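Local structure of benzoate transport porin BenP (Acinetobacter baumannii AB307-0294, 5DL8) at residues Phe28-Ala33 against Gln52-Phe57; Ala85-Ser90 against Gln106-Asp111; Val98-Lys103 against Arg178-Phe183; Ser110-Tyr115 against Arg146-Ser151; Ala378-Arg383 against Arg398-Tyr403. The protein probably forms a beta-barrel channel of the OprD porin family in the outer membrane, for uptake of small solutes such as benzoate. All blocks are in the same frame, centred on the assembly; numbering follows the deposited sequence.

From the N terminus, contact 1 comes first and pairs strands 25-39 and 47-65 as a hairpin of the barrel wall. Contact 2 follows it in series. It closes the loop from strand 72-87 to strand 107-123, and Q52 O meets V86 N between the two contacts. Contact 3 starts within that loop, so its segments alternate with those of contact 2. It reaches on to the loop after strand 165-176. Contact 4 falls wholly within the span of contact 3. It begins on S110 and D111, where contact 2 ends, and ties strand 107-123 to loop residues 146-151. Contact 5 pairs strands 377-388 and 394-406. Strand 394-406 then lies beside strand 25-39 of contact 1, which closes the barrel.

Contact 1: residues Phe28-Ala33 against Gln52-Phe57; sequences FTLKNA and QAASLF
N32 and Q52 meet through their amides. N32 ND2 gives a hydrogen bond to Q52 OE1 at 3.0 Å, running nearly along the C=O axis. The two amide planes are turned 53° apart. Q52 bends back at chi2 (67°), which brings its amide over the backbone, and NE2 bonds A53 O at 3.1 Å. K31 N reaches the same A53 O from the opposite face of the carbonyl, so two donors grip this oxygen. T29 and S55 share one water, 2.8 Å from T29 OG1 and 2.9 Å from S55 OG. These pairs belong to a beta hairpin of the porin barrel, strands 25-39 and 47-65, with antiparallel neighbours in register from F28-L56 to N32-Q52. T29-S55 and K31-A53 are the hydrogen-bonded pairs. On the face with N32 and Q52, L30 CD2 lies 3.9 Å from A54 CB, and L56 CD1 comes to the edge of the F28 ring. Further out, W50 NE1 bonds N32 OD1 and so helps position that amide. K31 NZ leads away to Q147 O.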
# COMPACT_ATOMS: atom_id res chain seq x y z
N PHE A 28 1.81 -12.85 -15.62
CA PHE A 28 2.76 -12.10 -16.41
C PHE A 28 2.27 -10.68 -16.57
O PHE A 28 1.14 -10.44 -16.96
CB PHE A 28 2.88 -12.69 -17.84
CG PHE A 28 3.86 -11.95 -18.68
CD1 PHE A 28 5.19 -11.94 -18.36
CD2 PHE A 28 3.46 -11.23 -19.77
CE1 PHE A 28 6.11 -11.17 -19.09
CE2 PHE A 28 4.38 -10.50 -20.53
CZ PHE A 28 5.70 -10.47 -20.20
N THR A 29 3.16 -9.74 -16.30
CA THR A 29 2.85 -8.34 -16.49
C THR A 29 3.95 -7.57 -17.28
O THR A 29 5.07 -7.95 -17.37
CB THR A 29 2.59 -7.54 -15.16
OG1 THR A 29 3.80 -7.34 -14.48
CG2 THR A 29 1.58 -8.19 -14.17
N LEU A 30 3.48 -6.42 -17.80
CA LEU A 30 4.17 -5.33 -18.41
C LEU A 30 3.60 -4.03 -17.87
O LEU A 30 2.38 -3.82 -17.70
CB LEU A 30 4.07 -5.32 -19.98
CG LEU A 30 4.52 -6.57 -20.74
CD1 LEU A 30 4.03 -6.56 -22.17
CD2 LEU A 30 6.00 -6.71 -20.75
N LYS A 31 4.53 -3.14 -17.61
CA LYS A 31 4.25 -1.79 -17.20
C LYS A 31 5.21 -0.73 -17.88
O LYS A 31 6.44 -0.67 -17.59
CB LYS A 31 4.43 -1.69 -15.67
CG LYS A 31 3.79 -0.38 -15.13
CD LYS A 31 3.89 -0.22 -13.61
CE LYS A 31 2.76 -1.00 -12.91
NZ LYS A 31 2.96 -0.91 -11.38
N ASN A 32 4.60 0.17 -18.59
CA ASN A 32 5.24 1.35 -19.14
C ASN A 32 4.75 2.45 -18.23
O ASN A 32 3.56 2.78 -18.26
CB ASN A 32 4.73 1.63 -20.56
CG ASN A 32 5.52 2.77 -21.32
OD1 ASN A 32 5.34 3.98 -21.12
ND2 ASN A 32 6.35 2.34 -22.25
N ALA A 33 5.68 3.07 -17.51
CA ALA A 33 5.32 4.03 -16.44
C ALA A 33 6.01 5.34 -16.65
O ALA A 33 7.25 5.39 -16.67
CB ALA A 33 5.76 3.46 -15.04
N GLN A 52 10.15 1.04 -18.56
CA GLN A 52 9.44 -0.16 -19.04
C GLN A 52 9.86 -1.35 -18.22
O GLN A 52 11.08 -1.51 -17.99
CB GLN A 52 9.74 -0.47 -20.51
CG GLN A 52 9.09 -1.70 -21.05
CD GLN A 52 7.56 -1.52 -21.11
OE1 GLN A 52 7.05 -0.52 -21.65
NE2 GLN A 52 6.83 -2.45 -20.55
N ALA A 53 8.86 -2.14 -17.76
CA ALA A 53 9.09 -3.30 -16.90
C ALA A 53 8.40 -4.54 -17.46
O ALA A 53 7.42 -4.42 -18.22
CB ALA A 53 8.56 -3.03 -15.47
N ALA A 54 8.97 -5.70 -17.13
CA ALA A 54 8.39 -7.02 -17.37
C ALA A 54 8.57 -7.84 -16.06
O ALA A 54 9.60 -7.73 -15.41
CB ALA A 54 9.04 -7.74 -18.52
N SER A 55 7.52 -8.60 -15.71
CA SER A 55 7.48 -9.35 -14.48
C SER A 55 6.74 -10.65 -14.60
O SER A 55 5.82 -10.77 -15.41
CB SER A 55 6.79 -8.56 -13.38
OG SER A 55 7.42 -7.33 -13.13
N LEU A 56 7.13 -11.59 -13.76
CA LEU A 56 6.47 -12.88 -13.69
C LEU A 56 6.34 -13.37 -12.22
O LEU A 56 7.28 -13.21 -11.41
CB LEU A 56 7.30 -13.87 -14.52
CG LEU A 56 6.70 -15.28 -14.68
CD1 LEU A 56 5.37 -15.17 -15.37
CD2 LEU A 56 7.68 -16.16 -15.42
N PHE A 57 5.15 -13.86 -11.89
CA PHE A 57 4.77 -14.30 -10.52
C PHE A 57 4.16 -15.72 -10.62
O PHE A 57 3.29 -16.02 -11.46
CB PHE A 57 3.73 -13.37 -9.83
CG PHE A 57 4.16 -11.94 -9.80
CD1 PHE A 57 3.85 -11.09 -10.87
CD2 PHE A 57 4.93 -11.45 -8.75
CE1 PHE A 57 4.28 -9.77 -10.87
CE2 PHE A 57 5.33 -10.12 -8.73
CZ PHE A 57 5.06 -9.30 -9.80
O HOH W 1 5.98 -5.58 -14.97

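Contact 2: residues Ala85-Ser90 against Gln106-Asp111; sequences AVRLSS and QSQASD
The R87 guanidinium meets backbone carbonyls of Q108 and A109 near its edge. In the barrel wall, strand 72-87 ends here and strand 107-123 begins, on either side of the loop between them. NE donates to A109 O at 2.9 Å and NH2 to Q108 O at 3.1 Å. Both oxygens are tilted from the guanidinium plane, by 23° and 26°. NH1 turns back to its own segment and bonds S89 O at 2.8 Å, almost in plane. Three carbonyls therefore hold the group and fix its rotation. V86 and D111 form an antiparallel non-hydrogen-bonded pair, and R87 N bonds S110 O at 2.8 Å. The arginine chain is bent about its CG-CD bond (chi3 47°), which turns its planar end along the 108-110 backbone. Q108 crosses R87 at about a right angle, its CB 3.7 Å from R87 NE. Q108 OE1 also accepts from K92 N. D111 OD2 bonds Y84 OH. One water lies 2.6 Å from S89 OG and 2.7 Å from Q108 OE1.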
# COMPACT_ATOMS: atom_id res chain seq x y z
N ALA A 85 12.84 -3.78 -14.51
CA ALA A 85 12.52 -2.52 -15.17
C ALA A 85 13.80 -1.86 -15.76
O ALA A 85 14.87 -1.89 -15.15
CB ALA A 85 11.90 -1.56 -14.22
N VAL A 86 13.65 -1.25 -16.94
CA VAL A 86 14.66 -0.39 -17.56
C VAL A 86 14.24 1.06 -17.58
O VAL A 86 13.10 1.37 -18.00
CB VAL A 86 14.86 -0.82 -19.02
CG1 VAL A 86 15.88 0.06 -19.76
CG2 VAL A 86 15.45 -2.21 -18.98
N ARG A 87 15.14 1.96 -17.13
CA ARG A 87 14.91 3.38 -17.31
C ARG A 87 15.01 3.82 -18.79
O ARG A 87 15.97 3.54 -19.46
CB ARG A 87 15.89 4.23 -16.51
CG ARG A 87 15.55 5.72 -16.63
CD ARG A 87 16.15 6.58 -15.49
NE ARG A 87 17.50 6.33 -15.23
CZ ARG A 87 18.54 6.72 -16.04
NH1 ARG A 87 18.38 7.41 -17.17
NH2 ARG A 87 19.80 6.41 -15.70
N LEU A 88 14.05 4.57 -19.28
CA LEU A 88 14.11 5.10 -20.64
C LEU A 88 14.39 6.56 -20.77
O LEU A 88 14.86 7.01 -21.84
CB LEU A 88 12.73 4.85 -21.36
CG LEU A 88 12.17 3.42 -21.43
CD1 LEU A 88 10.65 3.41 -21.81
CD2 LEU A 88 12.97 2.61 -22.44
N SER A 89 13.96 7.34 -19.80
CA SER A 89 14.17 8.76 -19.83
C SER A 89 15.65 9.01 -19.48
O SER A 89 16.38 8.14 -18.99
CB SER A 89 13.28 9.46 -18.78
OG SER A 89 13.50 8.92 -17.51
N SER A 90 16.05 10.24 -19.61
CA SER A 90 17.43 10.61 -19.37
C SER A 90 17.59 10.82 -17.86
O SER A 90 16.60 11.00 -17.12
CB SER A 90 17.75 11.88 -20.20
OG SER A 90 17.08 12.91 -19.50
N GLN A 106 24.93 10.35 -7.26
CA GLN A 106 23.80 11.22 -7.71
C GLN A 106 23.19 10.84 -9.05
O GLN A 106 23.00 11.72 -9.93
CB GLN A 106 24.25 12.68 -7.82
CG GLN A 106 24.81 13.25 -6.54
CD GLN A 106 23.78 14.17 -5.95
OE1 GLN A 106 22.80 13.73 -5.28
NE2 GLN A 106 23.96 15.49 -6.23
N SER A 107 23.05 9.55 -9.26
CA SER A 107 22.56 8.97 -10.47
C SER A 107 21.34 8.05 -10.27
O SER A 107 21.31 7.21 -9.42
CB SER A 107 23.70 8.30 -11.26
OG SER A 107 23.26 7.71 -12.50
N GLN A 108 20.30 8.27 -11.06
CA GLN A 108 19.15 7.33 -11.08
C GLN A 108 19.62 6.07 -11.73
O GLN A 108 20.37 6.14 -12.68
CB GLN A 108 18.04 7.90 -11.94
CG GLN A 108 17.47 9.23 -11.46
CD GLN A 108 16.20 9.58 -12.17
OE1 GLN A 108 16.17 10.40 -13.20
NE2 GLN A 108 15.11 8.90 -11.71
N ALA A 109 19.22 4.91 -11.22
CA ALA A 109 19.68 3.62 -11.80
C ALA A 109 19.22 3.50 -13.26
O ALA A 109 18.11 3.99 -13.63
CB ALA A 109 19.00 2.48 -11.05
N SER A 110 19.99 2.83 -14.08
CA SER A 110 19.55 2.69 -15.48
C SER A 110 18.61 1.51 -15.66
O SER A 110 17.87 1.46 -16.60
CB SER A 110 20.75 2.73 -16.46
OG SER A 110 21.56 1.70 -16.09
N ASP A 111 18.60 0.59 -14.68
CA ASP A 111 17.71 -0.61 -14.64
C ASP A 111 17.72 -1.23 -13.20
O ASP A 111 18.56 -0.88 -12.38
CB ASP A 111 18.07 -1.61 -15.76
CG ASP A 111 19.34 -2.40 -15.53
OD1 ASP A 111 20.15 -2.05 -14.71
OD2 ASP A 111 19.55 -3.45 -16.11
O HOH W 2 14.69 9.87 -15.38

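Contact 3: residues Val98-Lys103 against Arg178-Phe183; sequences VLPFNK and RNEEDF
N179 and P100 face each other through a carbonyl and a ring. N179 O sits 3.2 Å from P100 CG and equally close to CD. Proline has no N-H to offer, so this is close packing of a polar oxygen on the pyrrolidine. The side chain of N179 points toward 98-103, and its CB lies 3.3 Å from V98 O. V98 and L99 turn their own side chains the other way, so their backbone is what N179 meets. E180 starts away from P100 but bends at chi2 (-73°), which brings OE1 back to 4.0 Å from P100 CB. E180 OE2 accepts from a water at 2.7 Å. That water accepts from F101 N at 2.9 Å, bridging the segments. R178 turns its guanidinium to D143 in a salt bridge, and its NE bonds T97 O. In this beta barrel the contact joins the loop leading into short strand 101-102 to the loop after strand 165-176. Strand 107-123 flanks it: Y112 touches L99 and P100, and A109 bonds the backbone of P100.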
# COMPACT_ATOMS: atom_id res chain seq x y z
N VAL A 98 10.86 6.05 -7.43
CA VAL A 98 10.32 5.03 -8.32
C VAL A 98 11.33 3.97 -8.56
O VAL A 98 11.02 2.74 -8.53
CB VAL A 98 9.87 5.60 -9.71
CG1 VAL A 98 9.18 4.51 -10.52
CG2 VAL A 98 8.87 6.74 -9.47
N LEU A 99 12.53 4.45 -8.91
CA LEU A 99 13.64 3.59 -9.27
C LEU A 99 14.72 3.87 -8.26
O LEU A 99 14.72 4.91 -7.64
CB LEU A 99 14.23 3.87 -10.71
CG LEU A 99 13.22 4.07 -11.86
CD1 LEU A 99 13.93 4.64 -13.17
CD2 LEU A 99 12.39 2.82 -12.21
N PRO A 100 15.67 2.94 -8.11
CA PRO A 100 16.72 3.24 -7.14
C PRO A 100 17.45 4.53 -7.54
O PRO A 100 17.44 4.90 -8.79
CB PRO A 100 17.71 2.06 -7.32
CG PRO A 100 16.90 0.97 -7.93
CD PRO A 100 15.82 1.63 -8.71
N PHE A 101 18.15 5.09 -6.58
CA PHE A 101 18.94 6.23 -6.79
C PHE A 101 20.27 6.07 -6.10
O PHE A 101 20.36 5.73 -4.93
CB PHE A 101 18.22 7.46 -6.26
CG PHE A 101 19.01 8.78 -6.41
CD1 PHE A 101 19.17 9.36 -7.69
CD2 PHE A 101 19.50 9.47 -5.26
CE1 PHE A 101 19.86 10.57 -7.82
CE2 PHE A 101 20.19 10.69 -5.40
CZ PHE A 101 20.35 11.24 -6.67
N ASN A 102 21.34 6.22 -6.83
CA ASN A 102 22.65 6.12 -6.13
C ASN A 102 22.96 7.55 -5.60
O ASN A 102 23.21 8.54 -6.39
CB ASN A 102 23.67 5.58 -7.11
CG ASN A 102 25.08 5.39 -6.49
OD1 ASN A 102 25.37 5.83 -5.42
ND2 ASN A 102 25.95 4.77 -7.25
N LYS A 103 22.92 7.68 -4.29
CA LYS A 103 23.13 8.96 -3.60
C LYS A 103 24.52 9.53 -3.59
O LYS A 103 24.68 10.70 -3.27
CB LYS A 103 22.87 8.87 -2.11
CG LYS A 103 21.59 8.26 -1.60
CD LYS A 103 21.67 8.46 -0.04
CE LYS A 103 21.22 9.87 0.34
NZ LYS A 103 19.73 9.81 0.13
N ARG A 178 9.70 -0.64 -3.15
CA ARG A 178 9.28 -0.56 -4.53
C ARG A 178 10.46 -0.07 -5.49
O ARG A 178 10.57 -0.54 -6.57
CB ARG A 178 8.05 0.34 -4.66
CG ARG A 178 8.36 1.80 -4.52
CD ARG A 178 7.14 2.62 -4.31
NE ARG A 178 7.44 4.08 -4.25
CZ ARG A 178 6.60 5.01 -3.71
NH1 ARG A 178 5.43 4.58 -3.07
NH2 ARG A 178 6.93 6.34 -3.74
N ASN A 179 11.36 0.78 -4.99
CA ASN A 179 12.41 1.40 -5.77
C ASN A 179 13.74 0.81 -5.47
O ASN A 179 14.75 1.53 -5.69
CB ASN A 179 12.43 2.95 -5.57
CG ASN A 179 12.77 3.39 -4.12
OD1 ASN A 179 12.29 2.84 -3.17
ND2 ASN A 179 13.51 4.45 -3.99
N GLU A 180 13.81 -0.45 -4.96
CA GLU A 180 15.11 -1.02 -4.62
C GLU A 180 15.15 -2.46 -5.04
O GLU A 180 14.12 -3.08 -5.16
CB GLU A 180 15.46 -0.99 -3.08
CG GLU A 180 15.34 0.33 -2.37
CD GLU A 180 16.43 1.33 -2.71
OE1 GLU A 180 17.41 0.99 -3.46
OE2 GLU A 180 16.33 2.51 -2.24
N GLU A 181 16.36 -2.98 -5.12
CA GLU A 181 16.61 -4.36 -5.55
C GLU A 181 16.71 -5.36 -4.47
O GLU A 181 16.45 -6.50 -4.69
CB GLU A 181 18.01 -4.50 -6.27
CG GLU A 181 18.08 -3.70 -7.59
CD GLU A 181 19.19 -4.17 -8.57
OE1 GLU A 181 20.32 -4.31 -8.20
OE2 GLU A 181 18.92 -4.40 -9.72
N ASP A 182 17.24 -4.97 -3.33
CA ASP A 182 17.62 -5.90 -2.29
C ASP A 182 16.62 -5.83 -1.13
O ASP A 182 15.86 -4.91 -1.03
CB ASP A 182 19.03 -5.54 -1.80
CG ASP A 182 20.11 -6.01 -2.77
OD1 ASP A 182 19.75 -6.67 -3.80
OD2 ASP A 182 21.33 -5.76 -2.51
N PHE A 183 16.68 -6.84 -0.30
CA PHE A 183 15.91 -6.98 0.95
C PHE A 183 16.82 -6.38 1.97
O PHE A 183 17.96 -6.78 2.07
CB PHE A 183 15.57 -8.46 1.27
CG PHE A 183 14.42 -8.95 0.47
CD1 PHE A 183 13.10 -8.67 0.87
CD2 PHE A 183 14.66 -9.60 -0.76
CE1 PHE A 183 12.04 -9.10 0.11
CE2 PHE A 183 13.60 -9.98 -1.58
CZ PHE A 183 12.26 -9.74 -1.13
O HOH W 3 14.43 7.02 -6.00
O HOH W 4 17.48 4.34 -3.90

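Contact 4: residues Ser110-Tyr115 against Arg146-Ser151; sequences SDYLKY and RQLLTS
Y112 and L148 carry the apolar part, coming from opposite directions. L148 CD1 lies over one face of the Y112 ring, 3.6 Å from the centroid and 16° off the ring normal, as a CH-pi contact. L148 CG sits 3.4 Å from Y112 CZ. With chi1 at 75°, Y112 CG lies between its backbone N and carbonyl carbon, and the ring extends across to L148. The aliphatic part of K114 slides past L148 in the opposite direction, with CE 3.8 Å from L148 CB. One direct hydrogen bond joins the segments, L148 N to Y112 OH at 3.1 Å. The same hydroxyl also bonds R178 O. A bridging water accepts from K114 NZ and donates to L149 O at 2.8 Å and to S151 OG at 2.6 Å. K114 NZ also bonds the backbone oxygens of P177 and E180. Residues 146-151 belong to the loop between strands 132-133 and 151-153, which packs against barrel strand 107-123. Beside them, L148 touches Q83 of strand 72-87 and A53 of strand 47-65.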
# COMPACT_ATOMS: atom_id res chain seq x y z
N SER A 110 19.99 2.83 -14.08
CA SER A 110 19.55 2.69 -15.48
C SER A 110 18.61 1.51 -15.66
O SER A 110 17.87 1.46 -16.60
CB SER A 110 20.75 2.73 -16.46
OG SER A 110 21.56 1.70 -16.09
N ASP A 111 18.60 0.59 -14.68
CA ASP A 111 17.71 -0.61 -14.64
C ASP A 111 17.72 -1.23 -13.20
O ASP A 111 18.56 -0.88 -12.38
CB ASP A 111 18.07 -1.61 -15.76
CG ASP A 111 19.34 -2.40 -15.53
OD1 ASP A 111 20.15 -2.05 -14.71
OD2 ASP A 111 19.55 -3.45 -16.11
N TYR A 112 16.73 -2.04 -12.84
CA TYR A 112 16.82 -2.77 -11.57
C TYR A 112 15.97 -4.03 -11.67
O TYR A 112 15.03 -4.08 -12.46
CB TYR A 112 16.45 -1.93 -10.34
CG TYR A 112 15.00 -1.60 -10.06
CD1 TYR A 112 14.23 -0.96 -11.02
CD2 TYR A 112 14.46 -1.73 -8.73
CE1 TYR A 112 12.97 -0.52 -10.78
CE2 TYR A 112 13.11 -1.35 -8.46
CZ TYR A 112 12.38 -0.73 -9.47
OH TYR A 112 11.06 -0.33 -9.24
N LEU A 113 16.43 -5.03 -10.91
CA LEU A 113 15.93 -6.36 -10.89
C LEU A 113 15.60 -6.74 -9.48
O LEU A 113 16.53 -6.62 -8.61
CB LEU A 113 17.04 -7.33 -11.31
CG LEU A 113 16.68 -8.82 -11.29
CD1 LEU A 113 15.68 -9.21 -12.34
CD2 LEU A 113 17.98 -9.59 -11.52
N LYS A 114 14.36 -7.22 -9.27
CA LYS A 114 13.95 -7.91 -7.98
C LYS A 114 13.67 -9.40 -8.27
O LYS A 114 13.29 -9.74 -9.40
CB LYS A 114 12.69 -7.30 -7.49
CG LYS A 114 12.71 -5.86 -7.08
CD LYS A 114 11.29 -5.39 -6.88
CE LYS A 114 11.23 -4.08 -6.15
NZ LYS A 114 11.63 -4.25 -4.69
N TYR A 115 13.85 -10.26 -7.27
CA TYR A 115 13.41 -11.61 -7.28
C TYR A 115 13.25 -12.15 -5.82
O TYR A 115 13.85 -11.64 -4.89
CB TYR A 115 14.32 -12.55 -8.09
CG TYR A 115 15.74 -12.61 -7.58
CD1 TYR A 115 16.66 -11.67 -7.98
CD2 TYR A 115 16.19 -13.63 -6.71
CE1 TYR A 115 18.00 -11.70 -7.52
CE2 TYR A 115 17.51 -13.68 -6.25
CZ TYR A 115 18.40 -12.70 -6.67
OH TYR A 115 19.71 -12.65 -6.33
N ARG A 146 3.87 2.76 -8.22
CA ARG A 146 4.93 3.35 -9.06
C ARG A 146 5.35 2.37 -10.19
O ARG A 146 4.52 2.11 -11.06
CB ARG A 146 6.09 3.80 -8.16
CG ARG A 146 5.80 4.88 -7.12
CD ARG A 146 5.17 6.08 -7.73
NE ARG A 146 5.31 7.27 -6.89
CZ ARG A 146 4.64 7.54 -5.73
NH1 ARG A 146 3.76 6.68 -5.17
NH2 ARG A 146 4.94 8.67 -5.10
N GLN A 147 6.55 1.78 -10.11
CA GLN A 147 6.99 0.84 -11.09
C GLN A 147 7.02 -0.56 -10.52
O GLN A 147 5.95 -1.22 -10.44
CB GLN A 147 8.31 1.31 -11.74
CG GLN A 147 8.90 0.44 -12.81
CD GLN A 147 7.90 -0.07 -13.83
OE1 GLN A 147 7.15 -1.01 -13.56
NE2 GLN A 147 7.92 0.50 -15.04
N LEU A 148 8.16 -1.05 -10.05
CA LEU A 148 8.16 -2.43 -9.41
C LEU A 148 7.46 -2.39 -7.99
O LEU A 148 7.21 -1.28 -7.45
CB LEU A 148 9.54 -3.06 -9.42
CG LEU A 148 10.26 -3.08 -10.81
CD1 LEU A 148 11.56 -3.89 -10.74
CD2 LEU A 148 9.27 -3.70 -11.82
N LEU A 149 7.10 -3.56 -7.46
CA LEU A 149 6.23 -3.72 -6.25
C LEU A 149 7.06 -4.15 -5.01
O LEU A 149 8.03 -4.97 -5.04
CB LEU A 149 5.26 -4.82 -6.51
CG LEU A 149 3.95 -4.62 -7.27
CD1 LEU A 149 4.03 -3.64 -8.38
CD2 LEU A 149 3.31 -5.91 -7.75
N THR A 150 6.73 -3.53 -3.90
CA THR A 150 7.29 -3.85 -2.56
C THR A 150 6.89 -5.28 -2.18
O THR A 150 5.77 -5.73 -2.41
CB THR A 150 6.77 -2.81 -1.55
OG1 THR A 150 7.08 -1.53 -2.10
CG2 THR A 150 7.38 -2.91 -0.08
N SER A 151 7.84 -6.04 -1.68
CA SER A 151 7.59 -7.27 -0.96
C SER A 151 8.47 -7.33 0.28
O SER A 151 9.27 -6.38 0.53
CB SER A 151 7.83 -8.43 -1.91
OG SER A 151 9.21 -8.57 -2.24
O HOH W 5 9.84 -6.84 -4.10

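Contact 5: residues Ala378-Arg383 against Arg398-Tyr403; sequences ALQYIR and RLFVNY
Strands 377-388 and 394-406 form the last beta hairpin of the barrel. Q380 and F400 lie side by side on one face of it and point the same way. Q380 OE1 is 3.3 Å from F400 CD2, and the amide and ring planes stand 73° apart. Q380 has CG anti to the backbone N (chi1 -171°) and the chain extended beyond it, which carries OE1 out beside F400 CD2. A water donates to Q380 OE1 at 2.8 Å and accepts from N402 ND2 at 3.0 Å. It also lies over one face of the F400 ring. N366 of the neighbouring strand 355-368 bonds Q380 NE2. I382 and R398 share this face, their CB atoms 4.1 Å apart. The R398 guanidinium forms a salt bridge with E396. On the other face, L379 CD2 packs at 3.9 Å on V401 CG2, and L399 CD1 lies 4.1 Å from Y381 CB. Y381 OH bonds D397. A bound C8E detergent lies about 5 Å from the L379 side chain, so this face probably meets lipid. Backbone bonds join A378-N402, Q380-F400 and I382-R398 in both directions. The N-to-C directions are 173° apart, the antiparallel pairing of a transmembrane beta barrel.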
# COMPACT_ATOMS: atom_id res chain seq x y z
N ALA A 378 -4.50 -2.12 -20.44
CA ALA A 378 -5.25 -1.03 -19.77
C ALA A 378 -4.42 0.24 -19.81
O ALA A 378 -3.17 0.15 -19.88
CB ALA A 378 -5.59 -1.41 -18.27
N LEU A 379 -5.08 1.40 -19.68
CA LEU A 379 -4.41 2.65 -19.46
C LEU A 379 -4.87 3.23 -18.10
O LEU A 379 -6.07 3.09 -17.69
CB LEU A 379 -4.72 3.73 -20.54
CG LEU A 379 -4.61 3.38 -21.99
CD1 LEU A 379 -5.30 4.50 -22.81
CD2 LEU A 379 -3.20 3.13 -22.42
N GLN A 380 -3.96 3.96 -17.46
CA GLN A 380 -4.26 4.68 -16.25
C GLN A 380 -3.48 5.94 -16.25
O GLN A 380 -2.23 5.91 -16.55
CB GLN A 380 -3.88 3.84 -15.01
CG GLN A 380 -4.35 4.43 -13.66
CD GLN A 380 -3.84 3.61 -12.53
OE1 GLN A 380 -2.62 3.56 -12.23
NE2 GLN A 380 -4.75 2.87 -11.93
N TYR A 381 -4.20 7.01 -15.92
CA TYR A 381 -3.72 8.36 -15.73
C TYR A 381 -4.16 8.88 -14.32
O TYR A 381 -5.40 8.87 -13.94
CB TYR A 381 -4.27 9.33 -16.79
CG TYR A 381 -3.87 10.78 -16.56
CD1 TYR A 381 -2.53 11.16 -16.56
CD2 TYR A 381 -4.80 11.72 -16.24
CE1 TYR A 381 -2.12 12.47 -16.31
CE2 TYR A 381 -4.41 13.05 -15.99
CZ TYR A 381 -3.05 13.42 -16.01
OH TYR A 381 -2.63 14.72 -15.73
N ILE A 382 -3.16 9.42 -13.62
CA ILE A 382 -3.29 9.98 -12.31
C ILE A 382 -2.71 11.39 -12.28
O ILE A 382 -1.53 11.65 -12.75
CB ILE A 382 -2.72 9.07 -11.25
CG1 ILE A 382 -3.63 7.89 -11.09
CG2 ILE A 382 -2.81 9.74 -9.86
CD1 ILE A 382 -3.00 6.69 -10.44
N ARG A 383 -3.52 12.32 -11.82
CA ARG A 383 -3.10 13.71 -11.67
C ARG A 383 -3.17 14.13 -10.19
O ARG A 383 -4.27 14.08 -9.58
CB ARG A 383 -3.93 14.70 -12.56
CG ARG A 383 -3.70 16.18 -12.32
CD ARG A 383 -2.32 16.57 -12.83
NE ARG A 383 -1.95 17.95 -12.42
CZ ARG A 383 -0.87 18.62 -12.88
NH1 ARG A 383 -0.06 18.11 -13.78
NH2 ARG A 383 -0.61 19.81 -12.42
N ARG A 398 1.10 10.92 -13.62
CA ARG A 398 1.47 9.52 -13.72
C ARG A 398 0.63 8.90 -14.80
O ARG A 398 -0.63 9.05 -14.75
CB ARG A 398 1.24 8.78 -12.43
CG ARG A 398 1.86 9.41 -11.15
CD ARG A 398 1.77 8.44 -9.99
NE ARG A 398 2.07 9.05 -8.71
CZ ARG A 398 1.46 8.80 -7.52
NH1 ARG A 398 0.48 7.84 -7.29
NH2 ARG A 398 1.87 9.51 -6.49
N LEU A 399 1.32 8.23 -15.74
CA LEU A 399 0.70 7.65 -16.93
C LEU A 399 1.24 6.27 -17.12
O LEU A 399 2.49 6.04 -17.10
CB LEU A 399 0.98 8.49 -18.21
CG LEU A 399 0.19 8.11 -19.52
CD1 LEU A 399 -1.37 8.23 -19.46
CD2 LEU A 399 0.68 8.91 -20.72
N PHE A 400 0.32 5.31 -17.20
CA PHE A 400 0.71 3.90 -17.17
C PHE A 400 0.04 3.20 -18.33
O PHE A 400 -1.18 3.44 -18.58
CB PHE A 400 0.26 3.20 -15.89
CG PHE A 400 0.91 3.75 -14.61
CD1 PHE A 400 2.20 3.48 -14.29
CD2 PHE A 400 0.16 4.51 -13.69
CE1 PHE A 400 2.78 3.99 -13.13
CE2 PHE A 400 0.68 5.00 -12.49
CZ PHE A 400 2.00 4.73 -12.20
N VAL A 401 0.80 2.34 -19.02
CA VAL A 401 0.22 1.37 -19.89
C VAL A 401 0.57 0.03 -19.31
O VAL A 401 1.73 -0.34 -19.27
CB VAL A 401 0.77 1.42 -21.32
CG1 VAL A 401 0.06 0.38 -22.23
CG2 VAL A 401 0.66 2.83 -21.91
N ASN A 402 -0.46 -0.69 -18.89
CA ASN A 402 -0.38 -1.95 -18.15
C ASN A 402 -0.84 -3.09 -19.00
O ASN A 402 -1.86 -2.97 -19.73
CB ASN A 402 -1.29 -1.86 -16.91
CG ASN A 402 -0.68 -0.97 -15.78
OD1 ASN A 402 0.54 -1.09 -15.50
ND2 ASN A 402 -1.47 -0.08 -15.17
N TYR A 403 -0.15 -4.21 -18.86
CA TYR A 403 -0.60 -5.46 -19.45
C TYR A 403 -0.52 -6.53 -18.39
O TYR A 403 0.46 -6.59 -17.68
CB TYR A 403 0.27 -5.91 -20.60
CG TYR A 403 -0.17 -7.23 -21.16
CD1 TYR A 403 -1.24 -7.34 -22.08
CD2 TYR A 403 0.51 -8.38 -20.87
CE1 TYR A 403 -1.63 -8.57 -22.62
CE2 TYR A 403 0.18 -9.58 -21.44
CZ TYR A 403 -0.92 -9.68 -22.26
OH TYR A 403 -1.16 -10.89 -22.76
O HOH W 6 -0.85 1.38 -12.63